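Local coordinates for probable branched-chain amino acid ABC transporter, amino acid binding protein (Thermus thermophilus, PDB 3LKB) that binds valine and probably delivers branched-chain amino acids to the membrane components of an ABC transporter for uptake, at residues Val78-Ala83 and Pro100-Ser105; Leu10-Ala15 and Cys51-Asp56; Ala86-Lys91 and Ser105-Leu110. The protein carries 2 engineered substitutions. All blocks are in the same frame, centred on the assembly; numbering follows the deposited sequence.

Contact 1 (Val78-Ala83 and Pro100-Ser105). With VAL (valine), chain C.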
loop_
_atom_site.group_PDB
_atom_site.type_symbol
_atom_site.label_atom_id
_atom_site.label_comp_id
_atom_site.label_asym_id
_atom_site.label_seq_id
_atom_site.Cartn_x
_atom_site.Cartn_y
_atom_site.Cartn_z
ATOM N N VAL A 78 -12.412 16.815 -15.831
ATOM C CA VAL A 78 -12.680 15.347 -15.708
ATOM C C VAL A 78 -12.289 14.906 -14.295
ATOM O O VAL A 78 -11.421 15.526 -13.694
ATOM C CB VAL A 78 -11.754 14.451 -16.610
ATOM C CG1 VAL A 78 -12.403 13.030 -16.861
ATOM C CG2 VAL A 78 -11.437 15.103 -17.896
ATOM N N PHE A 79 -12.871 13.800 -13.830
ATOM C CA PHE A 79 -12.642 13.222 -12.507
ATOM C C PHE A 79 -12.364 11.758 -12.787
ATOM O O PHE A 79 -13.214 11.076 -13.366
ATOM C CB PHE A 79 -13.937 13.336 -11.704
ATOM C CG PHE A 79 -13.923 12.668 -10.326
ATOM C CD1 PHE A 79 -12.734 12.406 -9.629
ATOM C CD2 PHE A 79 -15.135 12.353 -9.704
ATOM C CE1 PHE A 79 -12.740 11.828 -8.343
ATOM C CE2 PHE A 79 -15.172 11.787 -8.423
ATOM C CZ PHE A 79 -13.942 11.502 -7.737
ATOM N N LEU A 80 -11.159 11.309 -12.443
ATOM C CA LEU A 80 -10.783 9.903 -12.412
ATOM C C LEU A 80 -11.093 9.406 -10.993
ATOM O O LEU A 80 -10.510 9.894 -10.009
ATOM C CB LEU A 80 -9.294 9.743 -12.740
ATOM C CG LEU A 80 -8.869 10.173 -14.148
ATOM C CD1 LEU A 80 -7.390 10.127 -14.372
ATOM C CD2 LEU A 80 -9.522 9.311 -15.153
ATOM N N SER A 81 -12.079 8.516 -10.867
ATOM C CA SER A 81 -12.511 8.120 -9.534
ATOM C C SER A 81 -12.247 6.651 -9.317
ATOM O O SER A 81 -11.704 5.966 -10.196
ATOM C CB SER A 81 -14.005 8.396 -9.328
ATOM O OG SER A 81 -14.766 7.616 -10.194
ATOM N N TYR A 82 -12.663 6.172 -8.146
ATOM C CA TYR A 82 -12.271 4.841 -7.704
ATOM C C TYR A 82 -13.413 4.022 -7.141
ATOM O O TYR A 82 -14.020 3.269 -7.907
ATOM C CB TYR A 82 -11.136 4.950 -6.717
ATOM C CG TYR A 82 -10.552 3.630 -6.298
ATOM C CD1 TYR A 82 -9.833 2.865 -7.206
ATOM C CD2 TYR A 82 -10.691 3.164 -4.979
ATOM C CE1 TYR A 82 -9.269 1.662 -6.846
ATOM C CE2 TYR A 82 -10.139 1.942 -4.603
ATOM C CZ TYR A 82 -9.426 1.199 -5.557
ATOM O OH TYR A 82 -8.826 0.002 -5.230
ATOM N N ALA A 83 -13.706 4.144 -5.858
ATOM C CA ALA A 83 -14.621 3.279 -5.133
ATOM C C ALA A 83 -16.069 3.328 -5.556
ATOM O O ALA A 83 -16.549 4.330 -5.866
ATOM C CB ALA A 83 -14.517 3.483 -3.699
ATOM N N PRO A 100 -17.546 15.009 -16.460
ATOM C CA PRO A 100 -17.292 13.612 -16.887
ATOM C C PRO A 100 -16.409 12.885 -15.916
ATOM O O PRO A 100 -15.398 13.423 -15.501
ATOM C CB PRO A 100 -16.544 13.772 -18.208
ATOM C CG PRO A 100 -16.971 15.097 -18.723
ATOM C CD PRO A 100 -17.129 15.978 -17.489
ATOM N N THR A 101 -16.766 11.657 -15.590
ATOM C CA THR A 101 -16.135 10.924 -14.508
ATOM C C THR A 101 -15.869 9.553 -14.989
ATOM O O THR A 101 -16.808 8.868 -15.449
ATOM C CB THR A 101 -17.083 10.854 -13.309
ATOM O OG1 THR A 101 -17.176 12.165 -12.773
ATOM C CG2 THR A 101 -16.591 9.925 -12.213
ATOM N N ILE A 102 -14.610 9.144 -14.918
ATOM C CA ILE A 102 -14.236 7.821 -15.374
ATOM C C ILE A 102 -13.797 7.021 -14.157
ATOM O O ILE A 102 -12.710 7.271 -13.628
ATOM C CB ILE A 102 -13.075 7.907 -16.375
ATOM C CG1 ILE A 102 -13.477 8.847 -17.510
ATOM C CG2 ILE A 102 -12.650 6.505 -16.829
ATOM C CD1 ILE A 102 -12.302 9.282 -18.441
ATOM N N PRO A 103 -14.643 6.083 -13.683
ATOM C CA PRO A 103 -14.360 5.292 -12.484
ATOM C C PRO A 103 -13.552 3.995 -12.717
ATOM O O PRO A 103 -13.677 3.355 -13.752
ATOM C CB PRO A 103 -15.763 4.922 -11.979
ATOM C CG PRO A 103 -16.741 5.482 -12.937
ATOM C CD PRO A 103 -16.003 5.813 -14.175
ATOM N N ALA A 104 -12.726 3.643 -11.736
ATOM C CA ALA A 104 -12.189 2.289 -11.600
ATOM C C ALA A 104 -13.282 1.288 -11.233
ATOM O O ALA A 104 -13.166 0.137 -11.539
ATOM C CB ALA A 104 -11.106 2.259 -10.533
ATOM N N SER A 105 -14.292 1.739 -10.500
ATOM C CA SER A 105 -15.417 0.914 -10.177
ATOM C C SER A 105 -16.114 0.549 -11.488
ATOM O O SER A 105 -16.353 1.419 -12.335
ATOM C CB SER A 105 -16.433 1.717 -9.355
ATOM O OG SER A 105 -17.672 1.026 -9.305
HETATM N N VAL C . -12.401 -1.921 -5.643
HETATM C CA VAL C . -13.339 -1.299 -6.656
HETATM C C VAL C . -12.881 0.010 -7.198
HETATM O O VAL C . -12.250 -0.066 -8.229
HETATM C CB VAL C . -14.727 -1.036 -6.117
HETATM C CG1 VAL C . -14.737 -0.014 -5.088
HETATM C CG2 VAL C . -15.526 -0.611 -7.183
HETATM O O HOH W 1 -10.487 6.370 -12.785
#
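Val78 meets Pro100 where two parallel strands begin: CG1, anti to the backbone N (chi1 -159°), comes to 3.3 Å from Pro100 O and also packs against Ile102 CD1. Phe79 then bonds with both ends of its backbone, Phe79 N giving to Pro100 O and Phe79 O receiving Ile102 N at 2.8 Å. Its side chain runs beside that of Thr101, with Thr101 OG1, itself bonded to Ile99 O, at the ring edge, 3.7 Å from Phe79 CD2. Leu80 points to the other face, against helix 285-308, and sets CD2 4.0 Å from Ile102 CB. Ser81 N reaches Ile102 O from above the carbonyl plane, Ser81 O takes Ala104 N, and a water donates to both carbonyls. Ser81 OG packs 3.3 Å from Pro103 CA and has the Asn87 side chain as its polar partner. Past the strand, Tyr82 CD1 rests 3.6 Å from Ala104 CB, and the ring spreads one face over the carboxylate carbon of the bound valine. Ala83 CA and Ser105 CB close on the ligand's two methyl groups. This is a beta-alpha-beta crossover through helix 84-97, the residues just past its strand ends forming part of the ligand-pocket wall, as in periplasmic binding proteins.

Contact 2 (Leu10-Ala15 and Cys51-Asp56); sequences LFWSGA and CVVRDD
Asp56 reaches back over the end of the neighbouring strand to grip Ser13. Its CB lies 3.6 Å from Ser13 OG, and with CG set between the backbone N and the carbonyl carbon (chi1 60°) the carboxylate folds over Gly14. CG therefore sits 3.5 Å from Gly14 CA. At the tip the two oxygens part company. OD2 accepts from Ser13 OG at 2.8 Å, the hydroxyl coming in on the anti side and 28° out of the carboxylate plane, and it has a second hydroxyl partner in Thr63 OG1. OD1 lies beside the Gly14 carbonyl and is held by the backbone N of Tyr58, so both oxygens are pinned and the carboxylate can hardly turn.

Behind this clasp the strands run parallel, joined by alternating backbone bonds from Leu10 O to Val52 N through to Gly14 O and Asp56 N. Trp12 sits on one face of the pair, its CE3 3.8 Å from Val53 CG1, which comes in obliquely to the ring. Gly14, with no side chain to collide with the ring, sets its N 3.4 Å above the Trp12 ring plane, toward the rim. On the other face Phe11 takes Val52 CG1 at its ring edge, in plane, while its CE1 touches Arg54 CG at 3.6 Å. The Arg54 chain crosses the Phe11 ring at about a right angle, and its guanidinium, with one face over Val52 CG1, forms a salt bridge with Glu69.

Helix 60-72 covers the Phe11 and Ser13 face through Phe66, Ala70 and Thr63. Helix 21-41, the crossover between these two strands, lies against Cys51 and Val53 on the opposite face, where Leu10 also touches helix 285-308; Phe11 bonds through its backbone to Leu80.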
loop_
_atom_site.group_PDB
_atom_site.type_symbol
_atom_site.label_atom_id
_atom_site.label_comp_id
_atom_site.label_asym_id
_atom_site.label_seq_id
_atom_site.Cartn_x
_atom_site.Cartn_y
_atom_site.Cartn_z
ATOM N N LEU A 10 -5.127 16.726 -13.779
ATOM C CA LEU A 10 -5.610 15.389 -13.943
ATOM C C LEU A 10 -5.659 14.852 -12.521
ATOM O O LEU A 10 -4.631 14.714 -11.884
ATOM C CB LEU A 10 -4.633 14.613 -14.809
ATOM C CG LEU A 10 -5.301 13.447 -15.536
ATOM C CD1 LEU A 10 -6.513 13.977 -16.268
ATOM C CD2 LEU A 10 -4.344 12.823 -16.497
ATOM N N PHE A 11 -6.864 14.612 -12.011
ATOM C CA PHE A 11 -7.032 14.286 -10.614
ATOM C C PHE A 11 -7.656 12.896 -10.429
ATOM O O PHE A 11 -8.677 12.564 -11.013
ATOM C CB PHE A 11 -7.805 15.415 -9.909
ATOM C CG PHE A 11 -8.504 15.008 -8.626
ATOM C CD1 PHE A 11 -7.843 15.075 -7.393
ATOM C CD2 PHE A 11 -9.828 14.590 -8.644
ATOM C CE1 PHE A 11 -8.498 14.740 -6.203
ATOM C CE2 PHE A 11 -10.486 14.262 -7.484
ATOM C CZ PHE A 11 -9.803 14.336 -6.242
ATOM N N TRP A 12 -7.007 12.061 -9.633
ATOM C CA TRP A 12 -7.561 10.764 -9.263
ATOM C C TRP A 12 -7.582 10.712 -7.766
ATOM O O TRP A 12 -6.664 11.235 -7.097
ATOM C CB TRP A 12 -6.667 9.662 -9.802
ATOM C CG TRP A 12 -7.037 8.264 -9.398
ATOM C CD1 TRP A 12 -7.943 7.482 -10.000
ATOM C CD2 TRP A 12 -6.507 7.495 -8.284
ATOM N NE1 TRP A 12 -8.021 6.259 -9.362
ATOM C CE2 TRP A 12 -7.154 6.238 -8.309
ATOM C CE3 TRP A 12 -5.588 7.766 -7.264
ATOM C CZ2 TRP A 12 -6.885 5.231 -7.394
ATOM C CZ3 TRP A 12 -5.319 6.767 -6.330
ATOM C CH2 TRP A 12 -5.961 5.501 -6.416
ATOM N N SER A 13 -8.645 10.140 -7.226
ATOM C CA SER A 13 -8.726 9.895 -5.773
ATOM C C SER A 13 -9.126 8.446 -5.577
ATOM O O SER A 13 -10.131 8.019 -6.110
ATOM C CB SER A 13 -9.757 10.831 -5.114
ATOM O OG SER A 13 -10.148 10.369 -3.835
ATOM N N GLY A 14 -8.333 7.683 -4.833
ATOM C CA GLY A 14 -8.599 6.262 -4.609
ATOM C C GLY A 14 -7.674 5.713 -3.542
ATOM O O GLY A 14 -6.964 6.470 -2.854
ATOM N N ALA A 15 -7.741 4.398 -3.355
ATOM C CA ALA A 15 -7.109 3.686 -2.267
ATOM C C ALA A 15 -5.701 3.187 -2.632
ATOM O O ALA A 15 -5.551 2.008 -3.019
ATOM C CB ALA A 15 -7.970 2.499 -1.879
ATOM N N CYS A 51 -0.499 16.673 -12.213
ATOM C CA CYS A 51 -0.943 15.349 -11.842
ATOM C C CYS A 51 -1.262 15.264 -10.357
ATOM O O CYS A 51 -0.374 15.341 -9.550
ATOM C CB CYS A 51 0.143 14.347 -12.124
ATOM S SG CYS A 51 -0.473 12.719 -11.591
ATOM N N VAL A 52 -2.527 15.120 -10.005
ATOM C CA VAL A 52 -2.890 15.044 -8.629
ATOM C C VAL A 52 -3.521 13.688 -8.319
ATOM O O VAL A 52 -4.613 13.360 -8.803
ATOM C CB VAL A 52 -3.766 16.203 -8.224
ATOM C CG1 VAL A 52 -4.162 16.058 -6.781
ATOM C CG2 VAL A 52 -3.010 17.533 -8.494
ATOM N N VAL A 53 -2.789 12.906 -7.524
ATOM C CA VAL A 53 -3.145 11.546 -7.165
ATOM C C VAL A 53 -3.291 11.470 -5.657
ATOM O O VAL A 53 -2.285 11.535 -4.947
ATOM C CB VAL A 53 -2.044 10.575 -7.624
ATOM C CG1 VAL A 53 -2.155 9.265 -6.881
ATOM C CG2 VAL A 53 -2.144 10.358 -9.140
ATOM N N ARG A 54 -4.534 11.349 -5.176
ATOM C CA ARG A 54 -4.819 11.365 -3.725
ATOM C C ARG A 54 -5.197 9.971 -3.233
ATOM O O ARG A 54 -5.982 9.246 -3.868
ATOM C CB ARG A 54 -5.985 12.323 -3.396
ATOM C CG ARG A 54 -5.867 13.724 -4.012
ATOM C CD ARG A 54 -5.622 14.786 -2.976
ATOM N NE ARG A 54 -4.241 15.233 -2.935
ATOM C CZ ARG A 54 -3.848 16.512 -3.002
ATOM N NH1 ARG A 54 -4.735 17.496 -3.134
ATOM N NH2 ARG A 54 -2.556 16.801 -2.908
ATOM N N ASP A 55 -4.625 9.595 -2.110
ATOM C CA ASP A 55 -4.986 8.421 -1.419
ATOM C C ASP A 55 -6.122 8.740 -0.457
ATOM O O ASP A 55 -5.883 9.350 0.576
ATOM C CB ASP A 55 -3.776 7.965 -0.608
ATOM C CG ASP A 55 -4.044 6.676 0.196
ATOM O OD1 ASP A 55 -4.991 5.901 -0.101
ATOM O OD2 ASP A 55 -3.280 6.436 1.141
ATOM N N ASP A 56 -7.345 8.304 -0.789
ATOM C CA ASP A 56 -8.482 8.430 0.107
ATOM C C ASP A 56 -8.686 7.238 1.020
ATOM O O ASP A 56 -9.617 7.251 1.812
ATOM C CB ASP A 56 -9.781 8.674 -0.671
ATOM C CG ASP A 56 -10.123 7.530 -1.675
ATOM O OD1 ASP A 56 -9.812 6.332 -1.411
ATOM O OD2 ASP A 56 -10.720 7.861 -2.742
#

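Contact 3 (Ala86-Lys91 and Ser105-Leu110); sequences ANLQLK and SMHIEL. With VAL (valine), chain C.
Lys91 reaches out from its helix to the backbone of the loop after strand 101-103, NZ donating to Glu109 O at 2.8 Å and lying in the plane of that carbonyl. The chain extends from CB, then bends at its third torsion (chi3 89°), which lays CE 3.2 Å from Leu110 O on the way. The Glu109 carboxylate is close by but beyond a salt bridge, with OE2 4.2 Å from NZ.

One turn back, the helix offers a greasy side. Leu110 inserts its two methyls, CD2 standing 3.7 Å from Asn87 CB and packing on Leu88 CD2 as well. The Leu88 and Leu110 chains cross at about a right angle. Leu88 CD2 also touches Glu109 CG at 3.9 Å, and its CD1 comes to the edge of the His107 ring.

Farther out, NZ has two more carbonyls to serve, those of Asp112 and Pro114, so one ammonium gathers three backbone oxygens of the loop. A methionine in its place, without the ammonium, would probably leave those carbonyls without their common donor and the loop less firmly held to the helix. The start of the loop is shaped separately: Ser105 OG receives His107 N at 3.2 Å in an ST turn and is also bonded to Thr84 OG1, while Glu109 CB sits over one face of the His107 ring, toward its rim.

The contact thus ties helix 84-97 to the loop leaving the C-terminal end of strand 101-103, the end of the parallel strands where this family of periplasmic binding proteins takes its ligand, here valine beside Ser105.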
loop_
_atom_site.group_PDB
_atom_site.type_symbol
_atom_site.label_atom_id
_atom_site.label_comp_id
_atom_site.label_asym_id
_atom_site.label_seq_id
_atom_site.Cartn_x
_atom_site.Cartn_y
_atom_site.Cartn_z
ATOM N N ALA A 86 -18.120 5.431 -3.038
ATOM C CA ALA A 86 -17.835 6.843 -3.213
ATOM C C ALA A 86 -18.543 7.386 -4.429
ATOM O O ALA A 86 -19.224 8.417 -4.325
ATOM C CB ALA A 86 -16.317 7.109 -3.300
ATOM N N ASN A 87 -18.409 6.695 -5.560
ATOM C CA ASN A 87 -19.096 7.094 -6.783
ATOM C C ASN A 87 -20.596 7.145 -6.620
ATOM O O ASN A 87 -21.211 8.112 -7.063
ATOM C CB ASN A 87 -18.744 6.177 -7.948
ATOM C CG ASN A 87 -17.395 6.499 -8.553
ATOM O OD1 ASN A 87 -16.352 5.982 -8.131
ATOM N ND2 ASN A 87 -17.405 7.321 -9.568
ATOM N N LEU A 88 -21.203 6.117 -6.005
ATOM C CA LEU A 88 -22.660 6.194 -5.671
ATOM C C LEU A 88 -23.050 7.486 -4.930
ATOM O O LEU A 88 -23.985 8.164 -5.312
ATOM C CB LEU A 88 -23.113 4.978 -4.881
ATOM C CG LEU A 88 -23.166 3.757 -5.822
ATOM C CD1 LEU A 88 -23.277 2.423 -5.064
ATOM C CD2 LEU A 88 -24.370 3.939 -6.756
ATOM N N GLN A 89 -22.274 7.844 -3.925
ATOM C CA GLN A 89 -22.520 8.962 -3.061
ATOM C C GLN A 89 -22.360 10.292 -3.810
ATOM O O GLN A 89 -23.124 11.198 -3.606
ATOM C CB GLN A 89 -21.480 8.890 -1.928
ATOM C CG GLN A 89 -22.045 9.200 -0.640
ATOM C CD GLN A 89 -21.088 9.048 0.544
ATOM O OE1 GLN A 89 -20.162 9.859 0.740
ATOM N NE2 GLN A 89 -21.368 8.037 1.384
ATOM N N LEU A 90 -21.327 10.413 -4.642
ATOM C CA LEU A 90 -21.102 11.615 -5.465
ATOM C C LEU A 90 -21.938 11.779 -6.732
ATOM O O LEU A 90 -21.846 12.846 -7.355
ATOM C CB LEU A 90 -19.636 11.656 -5.911
ATOM C CG LEU A 90 -18.723 11.427 -4.722
ATOM C CD1 LEU A 90 -17.355 11.418 -5.240
ATOM C CD2 LEU A 90 -18.917 12.585 -3.792
ATOM N N LYS A 91 -22.688 10.753 -7.156
ATOM C CA LYS A 91 -23.496 10.868 -8.399
ATOM C C LYS A 91 -24.334 12.176 -8.466
ATOM O O LYS A 91 -24.230 12.928 -9.448
ATOM C CB LYS A 91 -24.398 9.640 -8.644
ATOM C CG LYS A 91 -23.726 8.403 -9.265
ATOM C CD LYS A 91 -24.736 7.240 -9.423
ATOM C CE LYS A 91 -25.472 7.311 -10.804
ATOM N NZ LYS A 91 -26.508 6.234 -10.985
ATOM N N SER A 105 -14.292 1.739 -10.500
ATOM C CA SER A 105 -15.417 0.914 -10.177
ATOM C C SER A 105 -16.114 0.549 -11.488
ATOM O O SER A 105 -16.353 1.419 -12.335
ATOM C CB SER A 105 -16.433 1.717 -9.355
ATOM O OG SER A 105 -17.672 1.026 -9.305
ATOM N N MET A 106 -16.496 -0.710 -11.622
ATOM C CA MET A 106 -17.221 -1.125 -12.804
ATOM C C MET A 106 -18.683 -1.476 -12.438
ATOM O O MET A 106 -19.300 -2.431 -12.949
ATOM C CB MET A 106 -16.438 -2.274 -13.425
ATOM C CG MET A 106 -14.843 -2.024 -13.424
ATOM S SD MET A 106 -13.994 -3.537 -13.796
ATOM C CE MET A 106 -12.427 -2.829 -14.248
ATOM N N HIS A 107 -19.266 -0.702 -11.538
ATOM C CA HIS A 107 -20.575 -1.079 -11.116
ATOM C C HIS A 107 -21.598 -0.494 -12.085
ATOM O O HIS A 107 -21.574 0.703 -12.354
ATOM C CB HIS A 107 -20.850 -0.624 -9.707
ATOM C CG HIS A 107 -22.182 -1.057 -9.221
ATOM N ND1 HIS A 107 -22.800 -0.501 -8.119
ATOM C CD2 HIS A 107 -23.035 -1.978 -9.708
ATOM C CE1 HIS A 107 -23.957 -1.102 -7.916
ATOM N NE2 HIS A 107 -24.123 -2.003 -8.870
ATOM N N ILE A 108 -22.484 -1.332 -12.611
ATOM C CA ILE A 108 -23.421 -0.856 -13.647
ATOM C C ILE A 108 -24.389 0.261 -13.179
ATOM O O ILE A 108 -24.792 1.165 -13.962
ATOM C CB ILE A 108 -24.207 -2.010 -14.233
ATOM C CG1 ILE A 108 -24.882 -1.570 -15.511
ATOM C CG2 ILE A 108 -25.209 -2.595 -13.184
ATOM C CD1 ILE A 108 -23.919 -1.328 -16.687
ATOM N N GLU A 109 -24.731 0.201 -11.897
ATOM C CA GLU A 109 -25.609 1.172 -11.263
ATOM C C GLU A 109 -25.121 2.625 -11.456
ATOM O O GLU A 109 -25.913 3.586 -11.457
ATOM C CB GLU A 109 -25.788 0.789 -9.767
ATOM C CG GLU A 109 -26.720 1.689 -8.944
ATOM C CD GLU A 109 -28.112 1.846 -9.580
ATOM O OE1 GLU A 109 -28.623 0.851 -10.199
ATOM O OE2 GLU A 109 -28.701 2.954 -9.447
ATOM N N LEU A 110 -23.815 2.781 -11.628
ATOM C CA LEU A 110 -23.227 4.096 -11.841
ATOM C C LEU A 110 -23.693 4.768 -13.116
ATOM O O LEU A 110 -23.790 5.981 -13.125
ATOM C CB LEU A 110 -21.697 4.028 -11.852
ATOM C CG LEU A 110 -21.016 3.512 -10.577
ATOM C CD1 LEU A 110 -19.475 3.630 -10.683
ATOM C CD2 LEU A 110 -21.565 4.188 -9.311
HETATM N N VAL C . -12.401 -1.921 -5.643
HETATM C CA VAL C . -13.339 -1.299 -6.656
HETATM C C VAL C . -12.881 0.010 -7.198
HETATM O O VAL C . -12.250 -0.066 -8.229
HETATM C CB VAL C . -14.727 -1.036 -6.117
HETATM C CG1 VAL C . -14.737 -0.014 -5.088
HETATM C CG2 VAL C . -15.526 -0.611 -7.183
#

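Overall arrangement
Contact 2 comes first along the chain and closes before contact 1 opens, whereas contacts 1 and 3 interlock: strand 79-81, helix 84-97, strand 101-103 and the following loop alternate between them and meet at Ser105. The centres of contacts 1 and 2 lie about 10 Å apart, and a probable hydrogen bond from Leu80 N to Phe11 O sets their strands side by side. Contact 3 is about 9 Å from contact 1, between centres, but contact 2 stays some 6 Å from it at the nearest atoms. Two successive beta-alpha-beta units thus build part of one lobe, and contacts 1 and 3 both reach the bound valine beyond the C-terminal ends of the strands.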